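Local coordinates for uncharacterized protein MG376 homolog (Mycoplasma pneumoniae, PDB 2HQL) that probably binds single-stranded DNA through a small OB fold, at residues 48-53 against 91-96. Sequence-based numbering, arbitrary orientation.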
loop_
_atom_site.group_PDB
_atom_site.type_symbol
_atom_site.label_atom_id
_atom_site.label_comp_id
_atom_site.label_asym_id
_atom_site.label_seq_id
_atom_site.Cartn_x
_atom_site.Cartn_y
_atom_site.Cartn_z
ATOM N N TYR A 48 7.810 -4.091 4.107
ATOM C CA TYR A 48 7.194 -3.878 2.810
ATOM C C TYR A 48 8.126 -4.383 1.734
ATOM O O TYR A 48 9.342 -4.416 1.923
ATOM C CB TYR A 48 6.943 -2.389 2.608
ATOM C CG TYR A 48 6.036 -1.795 3.659
ATOM C CD1 TYR A 48 4.664 -2.038 3.634
ATOM C CD2 TYR A 48 6.547 -1.002 4.686
ATOM C CE1 TYR A 48 3.828 -1.507 4.601
ATOM C CE2 TYR A 48 5.713 -0.465 5.664
ATOM C CZ TYR A 48 4.360 -0.722 5.609
ATOM O OH TYR A 48 3.519 -0.199 6.553
ATOM N N VAL A 49 7.550 -4.792 0.610
ATOM C CA VAL A 49 8.342 -5.272 -0.505
ATOM C C VAL A 49 8.114 -4.305 -1.648
ATOM O O VAL A 49 6.986 -4.030 -2.032
ATOM C CB VAL A 49 7.930 -6.686 -0.947
ATOM C CG1 VAL A 49 8.757 -7.111 -2.142
ATOM C CG2 VAL A 49 8.114 -7.667 0.196
ATOM N N ILE A 50 9.203 -3.770 -2.172
ATOM C CA ILE A 50 9.132 -2.829 -3.269
ATOM C C ILE A 50 9.974 -3.388 -4.406
ATOM O O ILE A 50 10.813 -4.262 -4.189
ATOM C CB ILE A 50 9.675 -1.448 -2.831
ATOM C CG1 ILE A 50 11.141 -1.561 -2.409
ATOM C CG2 ILE A 50 8.873 -0.928 -1.644
ATOM C CD1 ILE A 50 11.783 -0.230 -2.106
ATOM N N TYR A 51 9.736 -2.910 -5.624
ATOM C CA TYR A 51 10.516 -3.377 -6.769
ATOM C C TYR A 51 10.617 -2.303 -7.837
ATOM O O TYR A 51 9.992 -1.252 -7.722
ATOM C CB TYR A 51 9.916 -4.649 -7.390
ATOM C CG TYR A 51 8.579 -4.475 -8.075
ATOM C CD1 TYR A 51 7.387 -4.597 -7.359
ATOM C CD2 TYR A 51 8.502 -4.192 -9.439
ATOM C CE1 TYR A 51 6.144 -4.442 -7.989
ATOM C CE2 TYR A 51 7.263 -4.032 -10.080
ATOM C CZ TYR A 51 6.090 -4.158 -9.344
ATOM O OH TYR A 51 4.866 -3.996 -9.955
ATOM N N ALA A 52 11.418 -2.579 -8.866
ATOM C CA ALA A 52 11.615 -1.660 -9.980
ATOM C C ALA A 52 12.058 -2.425 -11.221
ATOM O O ALA A 52 12.628 -3.510 -11.130
ATOM C CB ALA A 52 12.653 -0.614 -9.617
ATOM N N ASN A 53 11.785 -1.844 -12.381
ATOM C CA ASN A 53 12.146 -2.441 -13.660
ATOM C C ASN A 53 13.056 -1.515 -14.474
ATOM O O ASN A 53 13.234 -0.343 -14.126
ATOM C CB ASN A 53 10.881 -2.739 -14.459
ATOM C CG ASN A 53 10.111 -3.907 -13.901
ATOM O OD1 ASN A 53 10.438 -5.063 -14.168
ATOM N ND2 ASN A 53 9.089 -3.615 -13.115
ATOM N N ILE A 91 5.007 -2.706 -3.840
ATOM C CA ILE A 91 4.974 -1.360 -4.390
ATOM C C ILE A 91 5.873 -1.243 -5.601
ATOM O O ILE A 91 7.073 -1.464 -5.509
ATOM C CB ILE A 91 5.435 -0.275 -3.388
ATOM C CG1 ILE A 91 4.650 -0.387 -2.071
ATOM C CG2 ILE A 91 5.235 1.115 -4.011
ATOM C CD1 ILE A 91 5.195 -1.437 -1.119
ATOM N N GLU A 92 5.266 -0.889 -6.733
ATOM C CA GLU A 92 5.968 -0.690 -7.991
ATOM C C GLU A 92 6.593 0.698 -7.929
ATOM O O GLU A 92 5.896 1.711 -7.983
ATOM C CB GLU A 92 4.982 -0.754 -9.154
ATOM C CG GLU A 92 5.639 -0.768 -10.517
ATOM C CD GLU A 92 4.638 -0.594 -11.618
ATOM O OE1 GLU A 92 3.455 -0.891 -11.363
ATOM O OE2 GLU A 92 5.023 -0.173 -12.730
ATOM N N ILE A 93 7.909 0.742 -7.808
ATOM C CA ILE A 93 8.616 2.006 -7.716
ATOM C C ILE A 93 8.517 2.840 -8.987
ATOM O O ILE A 93 8.753 2.348 -10.092
ATOM C CB ILE A 93 10.098 1.760 -7.355
ATOM C CG1 ILE A 93 10.187 1.191 -5.930
ATOM C CG2 ILE A 93 10.911 3.044 -7.530
ATOM C CD1 ILE A 93 11.554 0.674 -5.560
ATOM N N VAL A 94 8.149 4.106 -8.818
ATOM C CA VAL A 94 8.027 5.040 -9.927
ATOM C C VAL A 94 9.162 6.033 -9.801
ATOM O O VAL A 94 9.750 6.456 -10.794
ATOM C CB VAL A 94 6.683 5.819 -9.881
ATOM C CG1 VAL A 94 6.750 7.019 -10.797
ATOM C CG2 VAL A 94 5.530 4.919 -10.314
ATOM N N LYS A 95 9.489 6.387 -8.566
ATOM C CA LYS A 95 10.545 7.353 -8.336
ATOM C C LYS A 95 11.318 7.163 -7.024
ATOM O O LYS A 95 10.745 6.871 -5.971
ATOM C CB LYS A 95 9.931 8.754 -8.392
ATOM C CG LYS A 95 10.937 9.874 -8.471
ATOM C CD LYS A 95 10.266 11.207 -8.721
ATOM C CE LYS A 95 11.298 12.304 -8.825
ATOM N NZ LYS A 95 12.119 12.373 -7.583
ATOM N N ILE A 96 12.635 7.319 -7.103
ATOM C CA ILE A 96 13.493 7.208 -5.931
ATOM C C ILE A 96 13.948 8.612 -5.581
ATOM O O ILE A 96 14.318 9.393 -6.462
ATOM C CB ILE A 96 14.748 6.353 -6.200
ATOM C CG1 ILE A 96 14.344 4.923 -6.557
ATOM C CG2 ILE A 96 15.640 6.348 -4.965
ATOM C CD1 ILE A 96 15.524 4.018 -6.822
HETATM O O HOH W 1 9.899 0.721 -11.730
#
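Val49 O accepts a hydrogen bond from Ile91 N (3.0 Å), a rung of the parallel ladder that Tyr51 extends by using both of its backbone groups. Its N gives to Ile91 O at 3.0 Å, and its O accepts from Ile93 N at 2.9 Å. At the next rung a water fills in for a direct bond, accepting from Asn53 N and donating to Ile93 O (2.6 Å), which satisfies both groups. The backbone groups of the alternate residues face the outer neighbours: those of Ile50 and Ala52 pair with Val31 and Phe29 of strand 28-39, those of Glu92 and Val94 with Ile75 and Glu73 of strand 69-81. Branched aliphatics suit the buried face, where Ile50 CD1 meets Ile93 CD1 at 3.6 Å and Ile50 CG2 meets Ile91 CD1; Leu56 and Leu60 of helix 54-64 cover Ile93. Tyr51 and Glu92 share the other face. With CG set between backbone N and carbonyl carbon (chi1 68°), the tyrosine ring swings across the neighbouring strand and lays one face over Glu92 CA, a CH-pi contact 3.9 Å from the centroid. The phenol OH reaches Glu92 CB at 3.3 Å, while the extended glutamate carries OE1 onward to a salt bridge with Arg77 of the same chain. Strands 42-53 and 86-96 form the parallel pairing in the 1-2-3-5-4 order characteristic of the OB fold, with helix 54-64 linking strands 42-53 and 69-81.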